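Local coordinates for protein TetR-family transcriptional regulator (Pectobacterium atrosepticum, PDB 2HYT) that probably acts as a DNA-binding transcription factor of the TetR family, recognising regulatory DNA through a predicted helix-turn-helix motif, at residues A[65-70]-A[107-112]. Numbering follows the deposited sequence. Where two conformers were deposited one is given.
Sequences EQIDAE and RIVLRD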
loop_
_atom_site.group_PDB
_atom_site.type_symbol
_atom_site.label_atom_id
_atom_site.label_comp_id
_atom_site.label_asym_id
_atom_site.label_seq_id
_atom_site.Cartn_x
_atom_site.Cartn_y
_atom_site.Cartn_z
ATOM N N GLU A 65 -11.825 -11.065 2.581
ATOM C CA GLU A 65 -11.948 -11.076 4.033
ATOM C C GLU A 65 -11.629 -12.464 4.616
ATOM O O GLU A 65 -10.907 -12.572 5.619
ATOM C CB GLU A 65 -13.324 -10.603 4.457
ATOM C CG GLU A 65 -13.587 -10.696 5.945
ATOM C CD GLU A 65 -14.975 -10.218 6.334
ATOM O OE1 GLU A 65 -15.958 -10.507 5.601
ATOM O OE2 GLU A 65 -15.087 -9.604 7.415
ATOM N N GLN A 66 -12.151 -13.532 3.998
ATOM C CA GLN A 66 -11.896 -14.889 4.482
ATOM C C GLN A 66 -10.438 -15.264 4.308
ATOM O O GLN A 66 -9.819 -15.812 5.209
ATOM C CB GLN A 66 -12.691 -15.919 3.711
ATOM C CG GLN A 66 -14.046 -16.217 4.209
ATOM C CD GLN A 66 -14.543 -17.527 3.628
ATOM O OE1 GLN A 66 -14.121 -17.941 2.544
ATOM N NE2 GLN A 66 -15.398 -18.210 4.363
ATOM N N ILE A 67 -9.913 -14.995 3.129
ATOM C CA ILE A 67 -8.518 -15.249 2.859
ATOM C C ILE A 67 -7.623 -14.496 3.852
ATOM O O ILE A 67 -6.683 -15.088 4.392
ATOM C CB ILE A 67 -8.132 -14.886 1.423
ATOM C CG1 ILE A 67 -8.865 -15.794 0.436
ATOM C CG2 ILE A 67 -6.642 -15.056 1.215
ATOM C CD1 ILE A 67 -8.681 -15.412 -1.082
ATOM N N ASP A 68 -7.916 -13.238 4.115
ATOM C CA ASP A 68 -7.142 -12.417 5.056
ATOM C C ASP A 68 -7.097 -13.073 6.435
ATOM O O ASP A 68 -6.035 -13.137 7.074
ATOM C CB ASP A 68 -7.785 -11.044 5.201
ATOM C CG ASP A 68 -7.478 -10.100 4.032
ATOM O OD1 ASP A 68 -6.671 -10.433 3.149
ATOM O OD2 ASP A 68 -8.086 -9.007 4.025
ATOM N N ALA A 69 -8.258 -13.529 6.899
ATOM C CA ALA A 69 -8.350 -14.186 8.203
ATOM C C ALA A 69 -7.497 -15.430 8.285
ATOM O O ALA A 69 -6.830 -15.671 9.290
ATOM C CB ALA A 69 -9.821 -14.486 8.578
ATOM N N GLU A 70 -7.513 -16.214 7.209
ATOM C CA GLU A 70 -6.681 -17.404 7.103
ATOM C C GLU A 70 -5.204 -17.057 7.121
ATOM O O GLU A 70 -4.425 -17.722 7.791
ATOM C CB GLU A 70 -7.039 -18.177 5.848
ATOM C CG GLU A 70 -8.466 -18.787 6.004
ATOM C CD GLU A 70 -8.992 -19.462 4.754
ATOM O OE1 GLU A 70 -8.206 -19.719 3.829
ATOM O OE2 GLU A 70 -10.222 -19.697 4.675
ATOM N N ARG A 107 -3.363 -14.553 -7.074
ATOM C CA ARG A 107 -4.350 -14.133 -8.048
ATOM C C ARG A 107 -5.435 -13.300 -7.407
ATOM O O ARG A 107 -5.586 -12.121 -7.739
ATOM C CB ARG A 107 -4.916 -15.357 -8.721
ATOM C CG ARG A 107 -3.909 -15.944 -9.729
ATOM C CD ARG A 107 -4.579 -16.992 -10.607
ATOM N NE ARG A 107 -4.841 -18.209 -9.864
ATOM C CZ ARG A 107 -5.641 -19.205 -10.257
ATOM N NH1 ARG A 107 -6.320 -19.136 -11.398
ATOM N NH2 ARG A 107 -5.761 -20.285 -9.484
ATOM N N ILE A 108 -6.145 -13.892 -6.441
ATOM C CA ILE A 108 -7.322 -13.229 -5.854
ATOM C C ILE A 108 -6.969 -11.943 -5.081
ATOM O O ILE A 108 -7.612 -10.910 -5.247
ATOM C CB ILE A 108 -8.096 -14.176 -4.935
ATOM C CG1 ILE A 108 -8.626 -15.372 -5.743
ATOM C CG2 ILE A 108 -9.239 -13.407 -4.217
ATOM C CD1 ILE A 108 -9.614 -14.966 -6.828
ATOM N N VAL A 109 -5.934 -12.010 -4.239
ATOM C CA VAL A 109 -5.565 -10.889 -3.376
ATOM C C VAL A 109 -4.633 -9.930 -4.121
ATOM O O VAL A 109 -4.882 -8.753 -4.185
ATOM C CB VAL A 109 -4.917 -11.373 -2.066
ATOM C CG1 VAL A 109 -4.371 -10.199 -1.205
ATOM C CG2 VAL A 109 -5.866 -12.256 -1.267
ATOM N N LEU A 110 -3.534 -10.436 -4.686
ATOM C CA LEU A 110 -2.476 -9.541 -5.165
ATOM C C LEU A 110 -2.635 -9.045 -6.576
ATOM O O LEU A 110 -1.910 -8.121 -7.001
ATOM C CB LEU A 110 -1.108 -10.217 -4.945
ATOM C CG LEU A 110 -0.736 -10.564 -3.503
ATOM C CD1 LEU A 110 0.525 -11.419 -3.512
ATOM C CD2 LEU A 110 -0.518 -9.312 -2.643
ATOM N N ARG A 111 -3.580 -9.631 -7.319
ATOM C CA ARG A 111 -3.894 -9.207 -8.685
ATOM C C ARG A 111 -5.351 -8.670 -8.735
ATOM O O ARG A 111 -5.612 -7.493 -9.021
ATOM C CB ARG A 111 -3.637 -10.352 -9.657
ATOM C CG ARG A 111 -2.134 -10.633 -9.801
ATOM C CD ARG A 111 -1.909 -11.723 -10.791
ATOM N NE ARG A 111 -0.504 -12.105 -10.848
ATOM C CZ ARG A 111 -0.047 -13.191 -11.464
ATOM N NH1 ARG A 111 -0.873 -13.999 -12.125
ATOM N NH2 ARG A 111 1.249 -13.469 -11.421
ATOM N N ASP A 112 -6.310 -9.533 -8.419
ATOM C CA ASP A 112 -7.718 -9.183 -8.608
ATOM C C ASP A 112 -8.169 -8.113 -7.621
ATOM O O ASP A 112 -8.701 -7.085 -8.032
ATOM C CB ASP A 112 -8.600 -10.428 -8.477
ATOM C CG ASP A 112 -8.313 -11.457 -9.536
ATOM O OD1 ASP A 112 -8.102 -11.101 -10.708
ATOM O OD2 ASP A 112 -8.341 -12.642 -9.202
#
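With CG1 beside its backbone N (chi1 -65°) and an extended chi2 of 173°, I67 sends CD1 out to I108, while CG2, anti to the backbone N, is left to meet V109. The two branches thus divide the contact. I67 CD1 lies 3.8 Å from I108 CG2 and 4.1 Å from I108 CB, the two side chains crossing at about a right angle. On the other branch, I67 CG2 touches V109 CG2 at 3.8 Å, and here the side chains run past each other in opposite directions. In V109 a chi1 of 174° sets CG2 beside the backbone N, where it reaches I67. I108 meets I67 through its CG2 branch, while its CG1 arm leads away from helix 56-81, and the residue also touches F25 and Y30.

The backbones stay apart, 8.2 Å between CA of I67 and CA of V109. Helix 56-81 packs on helix 103-117, whose residues 107-112 form a wider pi-type turn; there R107 O accepts from D112 N (2.8 Å) and from R111 N. R22, which touches I67, also forms a salt bridge with E70, so helix 7-28, preceding the predicted helix-turn-helix, borders this contact. No hydrogen bond joins the two segments, which bury 132 Å² between them, mostly from I67, I108 and V109: aliphatic branches meet by van der Waals and hydrophobic contact, relying on shape fit rather than directional bonds.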